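PDB 4O7H: glutathione S-transferase from Rhodospirillum rubrum F11, which probably catalyses the conjugation of glutathione to electrophilic substrates, as a dimeric member of the glutathione S-transferase family. Local coordinates for residues A[85-90]-A[158-163]; A[92-97]-A[141-146]; A[151-156]-A[192-197]. All coordinates share one frame; numbering follows the deposited sequence. Where two conformers were deposited one is given.

Contact 1: A[85-90]-A[158-163]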
loop_
_atom_site.group_PDB
_atom_site.type_symbol
_atom_site.label_atom_id
_atom_site.label_comp_id
_atom_site.label_asym_id
_atom_site.label_seq_id
_atom_site.Cartn_x
_atom_site.Cartn_y
_atom_site.Cartn_z
ATOM N N ALA A 85 -19.651 -5.817 3.913
ATOM C CA ALA A 85 -18.277 -5.701 4.434
ATOM C C ALA A 85 -17.346 -6.783 3.923
ATOM O O ALA A 85 -16.164 -6.541 3.654
ATOM C CB ALA A 85 -18.278 -5.688 5.950
ATOM N N ALA A 86 -17.835 -8.012 3.846
ATOM C CA ALA A 86 -17.035 -9.134 3.375
ATOM C C ALA A 86 -16.587 -8.987 1.934
ATOM O O ALA A 86 -15.468 -9.361 1.594
ATOM C CB ALA A 86 -17.799 -10.458 3.536
ATOM N N MET A 87 -17.456 -8.453 1.086
ATOM C CA MET A 87 -17.115 -8.265 -0.305
ATOM C C MET A 87 -16.084 -7.160 -0.398
ATOM O O MET A 87 -15.074 -7.306 -1.084
ATOM C CB MET A 87 -18.315 -7.876 -1.132
ATOM C CG MET A 87 -17.903 -7.436 -2.526
ATOM S SD MET A 87 -19.304 -7.385 -3.626
ATOM C CE MET A 87 -18.390 -7.016 -5.116
ATOM N N ARG A 88 -16.345 -6.064 0.307
ATOM C CA ARG A 88 -15.382 -4.915 0.299
ATOM C C ARG A 88 -14.004 -5.363 0.771
ATOM O O ARG A 88 -12.973 -4.944 0.220
ATOM C CB ARG A 88 -15.907 -3.772 1.155
ATOM C CG ARG A 88 -17.149 -3.169 0.567
ATOM C CD ARG A 88 -17.966 -2.473 1.590
ATOM N NE ARG A 88 -17.356 -1.254 2.024
ATOM C CZ ARG A 88 -17.546 -0.068 1.466
ATOM N NH1 ARG A 88 -18.315 0.049 0.397
ATOM N NH2 ARG A 88 -16.959 1.000 1.991
ATOM N N ALA A 89 -13.955 -6.233 1.783
ATOM C CA ALA A 89 -12.684 -6.762 2.248
ATOM C C ALA A 89 -11.954 -7.582 1.167
ATOM O O ALA A 89 -10.730 -7.563 1.123
ATOM C CB ALA A 89 -12.904 -7.611 3.493
ATOM N N GLU A 90 -12.693 -8.347 0.357
ATOM C CA GLU A 90 -12.107 -9.141 -0.721
ATOM C C GLU A 90 -11.562 -8.210 -1.813
ATOM O O GLU A 90 -10.442 -8.405 -2.343
ATOM C CB GLU A 90 -13.155 -10.124 -1.273
ATOM C CG GLU A 90 -12.721 -10.951 -2.456
ATOM C CD GLU A 90 -11.578 -11.919 -2.196
ATOM O OE1 GLU A 90 -11.173 -12.116 -1.027
ATOM O OE2 GLU A 90 -11.047 -12.496 -3.189
ATOM N N MET A 158 -19.387 -8.004 -9.470
ATOM C CA MET A 158 -19.384 -6.697 -10.115
ATOM C C MET A 158 -17.936 -6.266 -10.310
ATOM O O MET A 158 -17.091 -6.719 -9.580
ATOM C CB MET A 158 -20.094 -5.667 -9.255
ATOM C CG MET A 158 -19.663 -5.610 -7.824
ATOM S SD MET A 158 -20.573 -4.386 -6.841
ATOM C CE MET A 158 -19.595 -2.941 -7.204
ATOM N N LEU A 159 -17.708 -5.433 -11.311
ATOM C CA LEU A 159 -16.405 -4.854 -11.525
ATOM C C LEU A 159 -16.080 -3.941 -10.322
ATOM O O LEU A 159 -16.929 -3.167 -9.850
ATOM C CB LEU A 159 -16.364 -4.092 -12.843
ATOM C CG LEU A 159 -14.987 -3.499 -13.139
ATOM C CD1 LEU A 159 -14.537 -3.717 -14.581
ATOM C CD2 LEU A 159 -14.956 -2.064 -12.730
ATOM N N THR A 160 -14.818 -4.021 -9.840
ATOM C CA THR A 160 -14.403 -3.258 -8.656
ATOM C C THR A 160 -12.998 -2.732 -8.854
ATOM O O THR A 160 -12.355 -2.963 -9.893
ATOM C CB THR A 160 -14.384 -4.112 -7.390
ATOM O OG1 THR A 160 -13.408 -5.159 -7.524
ATOM C CG2 THR A 160 -15.760 -4.677 -7.141
ATOM N N TYR A 161 -12.527 -2.045 -7.823
ATOM C CA TYR A 161 -11.151 -1.563 -7.799
ATOM C C TYR A 161 -10.190 -2.754 -7.993
ATOM O O TYR A 161 -9.056 -2.588 -8.411
ATOM C CB TYR A 161 -10.839 -0.874 -6.483
ATOM C CG TYR A 161 -11.379 0.521 -6.395
ATOM C CD1 TYR A 161 -11.032 1.460 -7.346
ATOM C CD2 TYR A 161 -12.182 0.920 -5.369
ATOM C CE1 TYR A 161 -11.490 2.738 -7.249
ATOM C CE2 TYR A 161 -12.625 2.212 -5.274
ATOM C CZ TYR A 161 -12.313 3.099 -6.246
ATOM O OH TYR A 161 -12.780 4.379 -6.137
ATOM N N ALA A 162 -10.587 -3.975 -7.668
ATOM C CA ALA A 162 -9.680 -5.093 -7.922
ATOM C C ALA A 162 -9.356 -5.267 -9.366
ATOM O O ALA A 162 -8.166 -5.442 -9.765
ATOM C CB ALA A 162 -10.280 -6.382 -7.365
ATOM N N ASP A 163 -10.387 -5.292 -10.205
ATOM C CA ASP A 163 -10.174 -5.412 -11.649
ATOM C C ASP A 163 -9.400 -4.208 -12.192
ATOM O O ASP A 163 -8.471 -4.348 -13.004
ATOM C CB ASP A 163 -11.516 -5.459 -12.376
ATOM C CG ASP A 163 -12.404 -6.564 -11.885
ATOM O OD1 ASP A 163 -12.283 -7.704 -12.416
ATOM O OD2 ASP A 163 -13.225 -6.282 -10.959
#
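Met87, on the first turns of helix 85-119, reaches across to Met158 and Thr160 in the loop leading into helix 161-175. Its CG is anti to the backbone N (chi1 170°) and the chain stays extended beyond it, so that CB, CG and SD act as a straight arm and the touching is left to the terminal CE. That methyl meets Met158 at CG and SD, lying 3.8 Å from Met158 SD. The approach of Met87 CE to Met158 CG, 3.3 Å, is tighter than usual carbon contact; since Met87 was modelled in two conformers, this closeness is doubtful. The same methyl also lies 4.1 Å from Thr160 CG2.

Thr160 divides its two branches between two tasks. While CG2 faces the methionine, OG1 sits between the backbone N and the carbonyl carbon (chi1 63°), where it accepts from Ala162 N at 3.1 Å. In addition, Asp163 OD2 takes the Thr160 N-H over 3.0 Å, on the anti side of the carboxylate. The two bonds satisfy the amides of Thr160, at the N-cap, and of Ala162, in the first turn, and Val91 packs against the same threonine. The arrangement is a capping box, and the sequence Thr-X-X-Asp at this place matches the N-capping motif characteristic of the C-terminal domain of the glutathione S-transferase fold.

Contact 2: A[92-97]-A[141-146]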
loop_
_atom_site.group_PDB
_atom_site.type_symbol
_atom_site.label_atom_id
_atom_site.label_comp_id
_atom_site.label_asym_id
_atom_site.label_seq_id
_atom_site.Cartn_x
_atom_site.Cartn_y
_atom_site.Cartn_z
ATOM N N ARG A 92 -10.488 -5.167 -1.312
ATOM C CA ARG A 92 -9.288 -4.540 -0.734
ATOM C C ARG A 92 -8.085 -5.502 -0.647
ATOM O O ARG A 92 -6.914 -5.095 -0.896
ATOM C CB ARG A 92 -9.605 -3.859 0.593
ATOM C CG ARG A 92 -10.525 -2.678 0.451
ATOM C CD ARG A 92 -10.538 -1.832 1.686
ATOM N NE ARG A 92 -11.444 -0.682 1.657
ATOM C CZ ARG A 92 -12.654 -0.622 2.214
ATOM N NH1 ARG A 92 -13.210 -1.662 2.820
ATOM N NH2 ARG A 92 -13.307 0.503 2.180
ATOM N N ARG A 93 -8.356 -6.777 -0.337
ATOM C CA ARG A 93 -7.347 -7.814 -0.384
ATOM C C ARG A 93 -6.688 -7.864 -1.744
ATOM O O ARG A 93 -5.459 -7.916 -1.835
ATOM C CB ARG A 93 -7.953 -9.216 -0.027
ATOM C CG ARG A 93 -6.917 -10.331 -0.035
ATOM C CD ARG A 93 -7.556 -11.712 0.177
ATOM N NE ARG A 93 -8.276 -12.220 -0.997
ATOM C CZ ARG A 93 -7.658 -12.779 -2.030
ATOM N NH1 ARG A 93 -6.326 -12.866 -2.049
ATOM N NH2 ARG A 93 -8.372 -13.226 -3.043
ATOM N N LEU A 94 -7.513 -7.892 -2.776
ATOM C CA LEU A 94 -6.997 -8.032 -4.134
ATOM C C LEU A 94 -6.322 -6.750 -4.598
ATOM O O LEU A 94 -5.290 -6.794 -5.294
ATOM C CB LEU A 94 -8.122 -8.471 -5.081
ATOM C CG LEU A 94 -8.435 -9.966 -4.941
ATOM C CD1 LEU A 94 -9.743 -10.249 -5.636
ATOM C CD2 LEU A 94 -7.308 -10.830 -5.491
ATOM N N VAL A 95 -6.877 -5.591 -4.227
ATOM C CA VAL A 95 -6.147 -4.327 -4.466
ATOM C C VAL A 95 -4.739 -4.435 -3.913
ATOM O O VAL A 95 -3.761 -4.073 -4.591
ATOM C CB VAL A 95 -6.902 -3.096 -3.892
ATOM C CG1 VAL A 95 -6.028 -1.861 -3.899
ATOM C CG2 VAL A 95 -8.131 -2.865 -4.732
ATOM N N ALA A 96 -4.608 -4.863 -2.651
ATOM C CA ALA A 96 -3.283 -5.032 -2.063
ATOM C C ALA A 96 -2.441 -6.099 -2.783
ATOM O O ALA A 96 -1.228 -5.916 -2.930
ATOM C CB ALA A 96 -3.398 -5.395 -0.590
ATOM N N TRP A 97 -3.043 -7.196 -3.176
ATOM C CA TRP A 97 -2.299 -8.216 -3.928
ATOM C C TRP A 97 -1.556 -7.551 -5.114
ATOM O O TRP A 97 -0.353 -7.800 -5.345
ATOM C CB TRP A 97 -3.236 -9.253 -4.466
ATOM C CG TRP A 97 -2.533 -10.289 -5.265
ATOM C CD1 TRP A 97 -2.171 -10.192 -6.577
ATOM C CD2 TRP A 97 -2.106 -11.591 -4.825
ATOM N NE1 TRP A 97 -1.528 -11.332 -6.972
ATOM C CE2 TRP A 97 -1.517 -12.217 -5.913
ATOM C CE3 TRP A 97 -2.207 -12.289 -3.612
ATOM C CZ2 TRP A 97 -0.981 -13.518 -5.843
ATOM C CZ3 TRP A 97 -1.694 -13.541 -3.541
ATOM C CH2 TRP A 97 -1.099 -14.158 -4.642
ATOM N N LEU A 141 -0.742 -14.188 -13.500
ATOM C CA LEU A 141 -1.720 -14.531 -14.502
ATOM C C LEU A 141 -2.445 -15.832 -14.215
ATOM O O LEU A 141 -3.628 -15.907 -14.481
ATOM C CB LEU A 141 -1.116 -14.570 -15.891
ATOM C CG LEU A 141 -0.746 -13.184 -16.412
ATOM C CD1 LEU A 141 0.264 -13.311 -17.544
ATOM C CD2 LEU A 141 -1.958 -12.361 -16.849
ATOM N N ARG A 142 -1.752 -16.823 -13.651
ATOM C CA ARG A 142 -2.419 -18.070 -13.269
ATOM C C ARG A 142 -3.466 -17.819 -12.180
ATOM O O ARG A 142 -4.572 -18.409 -12.186
ATOM C CB ARG A 142 -1.410 -19.142 -12.779
ATOM C CG ARG A 142 -0.523 -19.725 -13.857
ATOM C CD ARG A 142 0.081 -21.084 -13.439
ATOM N NE ARG A 142 0.955 -20.951 -12.285
ATOM C CZ ARG A 142 2.227 -20.577 -12.353
ATOM N NH1 ARG A 142 2.780 -20.296 -13.527
ATOM N NH2 ARG A 142 2.936 -20.467 -11.238
ATOM N N TYR A 143 -3.145 -16.916 -11.252
ATOM C CA TYR A 143 -4.081 -16.581 -10.188
ATOM C C TYR A 143 -5.308 -15.856 -10.703
ATOM O O TYR A 143 -6.420 -16.121 -10.320
ATOM C CB TYR A 143 -3.362 -15.762 -9.102
ATOM C CG TYR A 143 -4.152 -15.523 -7.868
ATOM C CD1 TYR A 143 -4.896 -16.542 -7.291
ATOM C CD2 TYR A 143 -4.178 -14.274 -7.278
ATOM C CE1 TYR A 143 -5.630 -16.319 -6.134
ATOM C CE2 TYR A 143 -4.892 -14.041 -6.124
ATOM C CZ TYR A 143 -5.614 -15.065 -5.554
ATOM O OH TYR A 143 -6.377 -14.869 -4.452
ATOM N N ILE A 144 -5.090 -14.880 -11.580
ATOM C CA ILE A 144 -6.197 -14.207 -12.229
ATOM C C ILE A 144 -7.098 -15.193 -12.950
ATOM O O ILE A 144 -8.319 -15.147 -12.831
ATOM C CB ILE A 144 -5.658 -13.123 -13.193
ATOM C CG1 ILE A 144 -5.017 -11.979 -12.403
ATOM C CG2 ILE A 144 -6.764 -12.637 -14.112
ATOM C CD1 ILE A 144 -4.318 -10.962 -13.254
ATOM N N SER A 145 -6.467 -16.101 -13.698
ATOM C CA SER A 145 -7.237 -17.098 -14.429
ATOM C C SER A 145 -8.100 -17.953 -13.475
ATOM O O SER A 145 -9.257 -18.211 -13.761
ATOM C CB SER A 145 -6.338 -18.013 -15.231
ATOM O OG SER A 145 -5.666 -17.301 -16.284
ATOM N N TRP A 146 -7.523 -18.337 -12.357
ATOM C CA TRP A 146 -8.258 -19.094 -11.301
ATOM C C TRP A 146 -9.451 -18.327 -10.750
ATOM O O TRP A 146 -10.610 -18.830 -10.724
ATOM C CB TRP A 146 -7.279 -19.489 -10.181
ATOM C CG TRP A 146 -7.925 -20.314 -9.140
ATOM C CD1 TRP A 146 -8.501 -19.877 -7.986
ATOM C CD2 TRP A 146 -8.132 -21.739 -9.184
ATOM N NE1 TRP A 146 -9.061 -20.952 -7.304
ATOM C CE2 TRP A 146 -8.821 -22.098 -8.005
ATOM C CE3 TRP A 146 -7.787 -22.732 -10.099
ATOM C CZ2 TRP A 146 -9.212 -23.428 -7.722
ATOM C CZ3 TRP A 146 -8.178 -24.090 -9.794
ATOM C CH2 TRP A 146 -8.867 -24.385 -8.638
#
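The indole of Trp97 offers one face to Tyr143, whose CE2 lies 3.7 Å above the indole plane and over its centre, while Tyr143 CD2 comes 3.6 Å from Trp97 CZ2. The two rings meet obliquely, their planes 40° apart. At the edge of the tyrosine ring, near its plane, stands the guanidinium of Arg93, turned 65° from it. One face of that guanidinium is lined by Leu94 CG, and Leu94 CD2 also reaches Tyr143 CE2 at 4.1 Å. Arg93 grips the phenol end-on: NH2 donates to Tyr143 OH over 2.9 Å and NH1 donates to Tyr143 OH over 3.1 Å, both close to the guanidinium plane but noticeably bent.

The setting illustrates how a long side chain can join helices that stand well apart. In the all-helical C-terminal domain of this transferase fold, the segments 92-97 and 141-146 run nearly antiparallel with axes 13.3 Å apart, and Tyr143, its CG anti to the backbone N (chi1 -172°), spans the interval. Replacing Tyr143 by an alanine is likely to strip the cover from the indole face and leave Arg93 without its phenolic acceptor, opening a gap between the helices. Arg93 NH2 also forms a salt bridge with Glu90, which helps to fix the guanidinium, just as a hydrogen bond between Trp97 NE1 and His140 ND1 holds the indole. Pro46 of the second subunit packs on both Arg93 and Tyr143.

Contact 3: A[151-156]-A[192-197]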
loop_
_atom_site.group_PDB
_atom_site.type_symbol
_atom_site.label_atom_id
_atom_site.label_comp_id
_atom_site.label_asym_id
_atom_site.label_seq_id
_atom_site.Cartn_x
_atom_site.Cartn_y
_atom_site.Cartn_z
ATOM N N ARG A 151 -15.517 -16.636 -10.865
ATOM C CA ARG A 151 -16.242 -15.423 -10.548
ATOM C C ARG A 151 -16.487 -14.610 -11.795
ATOM O O ARG A 151 -15.795 -14.784 -12.778
ATOM C CB ARG A 151 -15.370 -14.594 -9.597
ATOM C CG ARG A 151 -15.026 -15.239 -8.294
ATOM C CD ARG A 151 -13.966 -14.430 -7.572
ATOM N NE ARG A 151 -13.656 -14.995 -6.268
ATOM C CZ ARG A 151 -12.903 -14.418 -5.344
ATOM N NH1 ARG A 151 -12.666 -15.037 -4.204
ATOM N NH2 ARG A 151 -12.408 -13.206 -5.528
ATOM N N ARG A 152 -17.453 -13.713 -11.743
ATOM C CA ARG A 152 -17.784 -12.871 -12.861
ATOM C C ARG A 152 -16.642 -11.879 -13.127
ATOM O O ARG A 152 -16.235 -11.674 -14.265
ATOM C CB ARG A 152 -19.073 -12.138 -12.537
ATOM C CG ARG A 152 -19.654 -11.342 -13.664
ATOM C CD ARG A 152 -20.862 -10.592 -13.131
ATOM N NE ARG A 152 -21.659 -9.987 -14.180
ATOM C CZ ARG A 152 -22.112 -10.666 -15.221
ATOM N NH1 ARG A 152 -21.801 -11.950 -15.342
ATOM N NH2 ARG A 152 -22.845 -10.071 -16.144
ATOM N N TRP A 153 -16.144 -11.290 -12.053
ATOM C CA TRP A 153 -15.057 -10.313 -12.100
ATOM C C TRP A 153 -14.086 -10.729 -10.983
ATOM O O TRP A 153 -14.353 -11.644 -10.208
ATOM C CB TRP A 153 -15.592 -8.901 -11.878
ATOM C CG TRP A 153 -16.438 -8.393 -12.981
ATOM C CD1 TRP A 153 -17.812 -8.334 -13.001
ATOM C CD2 TRP A 153 -16.005 -7.850 -14.227
ATOM N NE1 TRP A 153 -18.245 -7.807 -14.197
ATOM C CE2 TRP A 153 -17.166 -7.493 -14.961
ATOM C CE3 TRP A 153 -14.756 -7.660 -14.816
ATOM C CZ2 TRP A 153 -17.103 -6.931 -16.247
ATOM C CZ3 TRP A 153 -14.695 -7.114 -16.075
ATOM C CH2 TRP A 153 -15.864 -6.771 -16.787
ATOM N N LEU A 154 -12.930 -10.072 -10.831
ATOM C CA LEU A 154 -11.891 -10.665 -9.947
ATOM C C LEU A 154 -12.303 -10.821 -8.485
ATOM O O LEU A 154 -11.890 -11.761 -7.828
ATOM C CB LEU A 154 -10.607 -9.836 -9.904
ATOM C CG LEU A 154 -9.721 -9.801 -11.120
ATOM C CD1 LEU A 154 -8.458 -9.006 -10.755
ATOM C CD2 LEU A 154 -9.341 -11.209 -11.525
ATOM N N ALA A 155 -13.122 -9.904 -7.992
ATOM C CA ALA A 155 -13.537 -9.893 -6.589
ATOM C C ALA A 155 -14.939 -10.377 -6.374
ATOM O O ALA A 155 -15.411 -10.383 -5.220
ATOM C CB ALA A 155 -13.389 -8.499 -5.986
ATOM N N GLY A 156 -15.623 -10.769 -7.436
ATOM C CA GLY A 156 -17.012 -11.262 -7.353
ATOM C C GLY A 156 -17.910 -10.792 -8.479
ATOM O O GLY A 156 -17.526 -10.782 -9.641
ATOM N N ALA A 192 -9.183 -8.404 -21.894
ATOM C CA ALA A 192 -9.868 -7.863 -23.067
ATOM C C ALA A 192 -11.173 -7.204 -22.724
ATOM O O ALA A 192 -11.529 -6.203 -23.333
ATOM C CB ALA A 192 -10.087 -9.007 -24.068
ATOM N N LEU A 193 -11.894 -7.778 -21.760
ATOM C CA LEU A 193 -13.119 -7.163 -21.295
ATOM C C LEU A 193 -12.869 -5.837 -20.602
ATOM O O LEU A 193 -13.557 -4.825 -20.908
ATOM C CB LEU A 193 -13.888 -8.061 -20.374
ATOM C CG LEU A 193 -14.570 -9.283 -20.948
ATOM C CD1 LEU A 193 -15.166 -10.032 -19.757
ATOM C CD2 LEU A 193 -15.637 -8.832 -21.916
ATOM N N VAL A 194 -11.823 -5.768 -19.774
ATOM C CA VAL A 194 -11.580 -4.491 -19.095
ATOM C C VAL A 194 -11.094 -3.440 -20.077
ATOM O O VAL A 194 -11.521 -2.276 -20.027
ATOM C CB VAL A 194 -10.590 -4.648 -17.910
ATOM C CG1 VAL A 194 -10.319 -3.273 -17.287
ATOM C CG2 VAL A 194 -11.148 -5.639 -16.885
ATOM N N LYS A 195 -10.158 -3.836 -20.924
ATOM C CA LYS A 195 -9.518 -2.870 -21.860
ATOM C C LYS A 195 -10.489 -2.262 -22.878
ATOM O O LYS A 195 -10.210 -1.180 -23.430
ATOM C CB LYS A 195 -8.300 -3.467 -22.546
ATOM C CG LYS A 195 -8.589 -4.232 -23.802
ATOM C CD LYS A 195 -7.298 -4.763 -24.492
ATOM C CE LYS A 195 -6.365 -3.752 -25.141
ATOM N NZ LYS A 195 -5.318 -4.458 -25.927
ATOM N N SER A 196 -11.618 -2.948 -23.080
ATOM C CA SER A 196 -12.677 -2.545 -24.009
ATOM C C SER A 196 -13.701 -1.583 -23.409
ATOM O O SER A 196 -14.617 -1.152 -24.092
ATOM C CB SER A 196 -13.406 -3.797 -24.512
ATOM O OG SER A 196 -12.589 -4.574 -25.384
ATOM N N ARG A 197 -13.584 -1.279 -22.116
ATOM C CA ARG A 197 -14.490 -0.331 -21.474
ATOM C C ARG A 197 -14.062 1.093 -21.799
ATOM O O ARG A 197 -12.888 1.378 -21.932
ATOM C CB ARG A 197 -14.516 -0.566 -19.960
ATOM C CG ARG A 197 -14.918 -1.945 -19.549
ATOM C CD ARG A 197 -14.872 -2.188 -18.055
ATOM N NE ARG A 197 -15.826 -1.428 -17.274
ATOM C CZ ARG A 197 -17.059 -1.807 -16.974
ATOM N NH1 ARG A 197 -17.507 -2.988 -17.389
ATOM N NH2 ARG A 197 -17.832 -1.028 -16.199
#
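Trp153 carries the loop 151-156 onto the end of helix 185-195, touching it with the far rim of its six-membered ring. The closer-packed part is at Val194, a buried residue whose CG2 meets the indole at its edge, near the ring plane, 3.9 Å from Trp153 CZ3. Contact becomes slacker toward the surface. Leu193, largely open to solvent, comes nearest with its CB, 4.3 Å from Trp153 CH2, and Arg197 NH1 stands 4.1 Å from Trp153 CZ2. The arginine chain is bent at chi3 (66°); NH1 approaches the ring obliquely, with the guanidinium and indole planes 86° apart.

The loop is cross-braced by its own hydrogen bonds. A type I beta turn from Trp153 to Gly156 is closed by Gly156 N donating to Trp153 O over 3.2 Å, and Trp153 N donates to Gly156 O. Arg151 NH2 adds a bond of 2.8 Å to Leu154 O, on a lone pair in the carbonyl plane.

With no hydrogen bond between the segments, cohesion here probably comes mainly from apolar burial of the indole rim against Val194 and Leu193, while polar groups pair within their own segment or beyond both, as Arg197 does with Glu22 and Arg151 with Glu90.

Overall arrangement
The three contacts form a compact triangle on one side of the chain's centre, with contact 1 centred about 11 Å from contact 2 and about 12 Å from contact 3; contacts 2 and 3 are also about 12 Å apart. Contacts 1 and 2 share helix 85-119 and both touch the second subunit, whereas contact 3 does not. Glu90 ties the set together: besides Arg93 it takes Arg151, with Glu90 OE2 and Arg151 NH2 2.8 Å apart. Asp163 OD1 probably accepts from Leu154 N at 2.9 Å, linking the cap to the turn. Between them, Leu94 packs on Ala162 and Ala155. All three are packing contacts of the helical domain; glutathione in this family binds chiefly to the thioredoxin-like N-terminal domain.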